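Local structure of ketosynthase (Streptomyces sp. MSC090213JE08, 6KXD) at residues B[287-293]-B[353-359]. The protein forms part of the ketosynthase/chain length factor of ishigamide biosynthesis, a highly reducing type II polyketide synthase system. Residues are numbered along the deposited sequence; the frame is centred on the assembly and turned at random.
Sequences VWAAVPC and RIALVCA
W288 and R353 meet at the start of two parallel strands, 289-291 and 354-359, in the C-terminal half of a thiolase-type fold. R353 lays its CG over one indole face, a CH-pi contact 3.7 Å from the centroid of the W288 five-membered ring. Its chain then bends at chi2 (-61°), carrying NH1 to 3.5 Å from W288 CD1, with ring and guanidinium planes 51° apart. R318 adds a cation-pi contact to the same indole, and an alanine at W288 would probably leave both arginines without their aromatic partner and R353 freer to swing. At W288 the chain turns a corner, and W288 N (2.7 Å) and A289 N (3.3 Å) both donate to I354 O. Beyond it the ladder is regular: L356 N to A289 O, V291 N to L356 O, C358 N to V291 O. V291 and A355 turn their side chains onto V340 of helix 332-344; on the other face L356, its CB 4.1 Å from V287 CG1, packs on L307 of helix 298-310. At the far end, Q336 ties the two strands together, its NE2 donating to both V291 O and C358 O.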
ATOM      1  N   VAL B 287      12.523  23.367 -17.767  1.00 43.22           N
ATOM      2  CA  VAL B 287      12.963  22.017 -17.433  1.00 41.68           C
ATOM      3  C   VAL B 287      14.343  21.780 -18.011  1.00 38.55           C
ATOM      4  O   VAL B 287      14.572  21.912 -19.207  1.00 40.44           O
ATOM      5  CB  VAL B 287      11.981  20.935 -17.924  1.00 44.40           C
ATOM      6  CG1 VAL B 287      12.537  19.552 -17.621  1.00 43.39           C
ATOM      7  CG2 VAL B 287      10.612  21.153 -17.326  1.00 41.74           C
ATOM      8  N   TRP B 288      15.272  21.405 -17.122  1.00 38.03           N
ATOM      9  CA  TRP B 288      16.654  21.226 -17.452  1.00 40.53           C
ATOM     10  C   TRP B 288      16.966  19.746 -17.629  1.00 44.23           C
ATOM     11  O   TRP B 288      17.836  19.378 -18.435  1.00 39.18           O
ATOM     12  CB  TRP B 288      17.499  21.891 -16.355  1.00 41.51           C
ATOM     13  CG  TRP B 288      18.981  21.684 -16.431  1.00 42.47           C
ATOM     14  CD1 TRP B 288      19.895  22.418 -17.138  1.00 48.47           C
ATOM     15  CD2 TRP B 288      19.727  20.685 -15.723  1.00 46.86           C
ATOM     16  NE1 TRP B 288      21.155  21.921 -16.929  1.00 52.94           N
ATOM     17  CE2 TRP B 288      21.083  20.857 -16.076  1.00 49.23           C
ATOM     18  CE3 TRP B 288      19.370  19.659 -14.833  1.00 48.46           C
ATOM     19  CZ2 TRP B 288      22.083  20.045 -15.552  1.00 51.15           C
ATOM     20  CZ3 TRP B 288      20.363  18.841 -14.340  1.00 53.09           C
ATOM     21  CH2 TRP B 288      21.697  19.040 -14.696  1.00 53.75           C
ATOM     22  N   ALA B 289      16.251  18.907 -16.870  1.00 39.92           N
ATOM     23  CA  ALA B 289      16.380  17.460 -17.002  1.00 42.38           C
ATOM     24  C   ALA B 289      14.994  16.839 -16.910  1.00 37.57           C
ATOM     25  O   ALA B 289      14.213  17.190 -16.011  1.00 42.05           O
ATOM     26  CB  ALA B 289      17.298  16.895 -15.930  1.00 44.72           C
ATOM     27  N   ALA B 290      14.674  16.015 -17.904  1.00 36.33           N
ATOM     28  CA  ALA B 290      13.435  15.285 -17.931  1.00 40.47           C
ATOM     29  C   ALA B 290      13.757  13.806 -18.114  1.00 37.06           C
ATOM     30  O   ALA B 290      14.434  13.420 -19.058  1.00 41.08           O
ATOM     31  CB  ALA B 290      12.555  15.773 -19.045  1.00 39.47           C
ATOM     32  N   VAL B 291      13.233  12.985 -17.197  1.00 36.74           N
ATOM     33  CA  VAL B 291      13.572  11.589 -17.116  1.00 40.01           C
ATOM     34  C   VAL B 291      12.285  10.787 -17.127  1.00 38.30           C
ATOM     35  O   VAL B 291      11.606  10.664 -16.123  1.00 39.66           O
ATOM     36  CB  VAL B 291      14.430  11.261 -15.888  1.00 39.80           C
ATOM     37  CG1 VAL B 291      14.821   9.813 -15.933  1.00 37.90           C
ATOM     38  CG2 VAL B 291      15.676  12.144 -15.815  1.00 42.69           C
ATOM     39  N   PRO B 292      11.921  10.261 -18.318  1.00 37.79           N
ATOM     40  CA  PRO B 292      10.786   9.363 -18.476  1.00 39.75           C
ATOM     41  C   PRO B 292      11.174   7.985 -17.952  1.00 37.78           C
ATOM     42  O   PRO B 292      12.350   7.715 -17.848  1.00 38.72           O
ATOM     43  CB  PRO B 292      10.534   9.324 -19.998  1.00 42.95           C
ATOM     44  CG  PRO B 292      11.777   9.873 -20.629  1.00 48.56           C
ATOM     45  CD  PRO B 292      12.605  10.572 -19.570  1.00 42.51           C
ATOM     46  N   CYS B 293      10.195   7.110 -17.711  1.00 37.22           N
ATOM     47  CA  CYS B 293      10.523   5.801 -17.174  1.00 39.16           C
ATOM     48  C   CYS B 293      11.010   4.856 -18.280  1.00 37.62           C
ATOM     49  O   CYS B 293      11.578   3.824 -18.005  1.00 42.03           O
ATOM     50  CB  CYS B 293       9.354   5.177 -16.425  1.00 37.97           C
ATOM     51  SG  CYS B 293       7.922   4.810 -17.472  1.00 41.56           S
ATOM     52  N   ARG B 353      18.211  24.280 -11.016  1.00 41.77           N
ATOM     53  CA  ARG B 353      17.546  23.901 -12.252  1.00 44.49           C
ATOM     54  C   ARG B 353      16.328  23.023 -11.939  1.00 47.81           C
ATOM     55  O   ARG B 353      16.298  22.325 -10.970  1.00 45.12           O
ATOM     56  CB  ARG B 353      18.504  23.161 -13.185  1.00 47.75           C
ATOM     57  CG  ARG B 353      19.632  24.021 -13.735  1.00 56.67           C
ATOM     58  CD  ARG B 353      19.154  25.202 -14.557  1.00 60.51           C
ATOM     59  NE  ARG B 353      20.350  25.925 -14.992  1.00 76.58           N
ATOM     60  CZ  ARG B 353      20.848  25.934 -16.224  1.00 76.94           C
ATOM     61  NH1 ARG B 353      20.034  25.933 -17.265  1.00 67.34           N
ATOM     62  NH2 ARG B 353      22.163  25.937 -16.404  1.00 69.25           N
ATOM     63  N   ILE B 354      15.348  23.026 -12.844  1.00 41.49           N
ATOM     64  CA  ILE B 354      14.170  22.204 -12.719  1.00 41.87           C
ATOM     65  C   ILE B 354      14.397  20.842 -13.378  1.00 42.14           C
ATOM     66  O   ILE B 354      14.946  20.699 -14.492  1.00 39.31           O
ATOM     67  CB  ILE B 354      12.939  22.915 -13.318  1.00 39.52           C
ATOM     68  CG1 ILE B 354      12.578  24.175 -12.545  1.00 46.19           C
ATOM     69  CG2 ILE B 354      11.740  21.967 -13.383  1.00 40.70           C
ATOM     70  CD1 ILE B 354      12.059  23.890 -11.157  1.00 44.08           C
ATOM     71  N   ALA B 355      13.937  19.794 -12.687  1.00 38.39           N
ATOM     72  CA  ALA B 355      13.899  18.492 -13.243  1.00 39.30           C
ATOM     73  C   ALA B 355      12.473  17.939 -13.136  1.00 37.47           C
ATOM     74  O   ALA B 355      11.721  18.204 -12.244  1.00 39.46           O
ATOM     75  CB  ALA B 355      14.880  17.583 -12.549  1.00 37.92           C
ATOM     76  N   LEU B 356      12.136  17.136 -14.118  1.00 35.59           N
ATOM     77  CA  LEU B 356      10.839  16.501 -14.234  1.00 35.88           C
ATOM     78  C   LEU B 356      11.085  15.002 -14.390  1.00 37.34           C
ATOM     79  O   LEU B 356      11.890  14.593 -15.248  1.00 41.20           O
ATOM     80  CB  LEU B 356      10.115  17.024 -15.472  1.00 37.53           C
ATOM     81  CG  LEU B 356       8.666  16.592 -15.646  1.00 42.92           C
ATOM     82  CD1 LEU B 356       7.886  17.661 -16.384  1.00 45.06           C
ATOM     83  CD2 LEU B 356       8.593  15.308 -16.448  1.00 43.73           C
ATOM     84  N   VAL B 357      10.384  14.205 -13.591  1.00 36.62           N
ATOM     85  CA  VAL B 357      10.438  12.744 -13.729  1.00 37.25           C
ATOM     86  C   VAL B 357       9.006  12.273 -13.981  1.00 37.71           C
ATOM     87  O   VAL B 357       8.092  12.805 -13.447  1.00 39.11           O
ATOM     88  CB  VAL B 357      11.074  12.051 -12.514  1.00 40.03           C
ATOM     89  CG1 VAL B 357      12.455  12.594 -12.257  1.00 38.96           C
ATOM     90  CG2 VAL B 357      10.226  12.121 -11.273  1.00 47.15           C
ATOM     91  N   CYS B 358       8.842  11.324 -14.888  1.00 37.75           N
ATOM     92  CA  CYS B 358       7.550  10.920 -15.297  1.00 38.23           C
ATOM     93  C   CYS B 358       7.575   9.387 -15.330  1.00 36.03           C
ATOM     94  O   CYS B 358       8.586   8.784 -15.750  1.00 38.31           O
ATOM     95  CB  CYS B 358       7.248  11.461 -16.705  1.00 43.43           C
ATOM     96  SG  CYS B 358       5.612  10.906 -17.230  1.00 59.92           S
ATOM     97  N   ALA B 359       6.481   8.759 -14.921  1.00 36.40           N
ATOM     98  CA  ALA B 359       6.358   7.319 -15.085  1.00 39.19           C
ATOM     99  C   ALA B 359       4.925   6.963 -15.442  1.00 38.87           C
ATOM    100  O   ALA B 359       4.008   7.681 -15.104  1.00 39.00           O
ATOM    101  CB  ALA B 359       6.767   6.589 -13.847  1.00 40.81           C
TER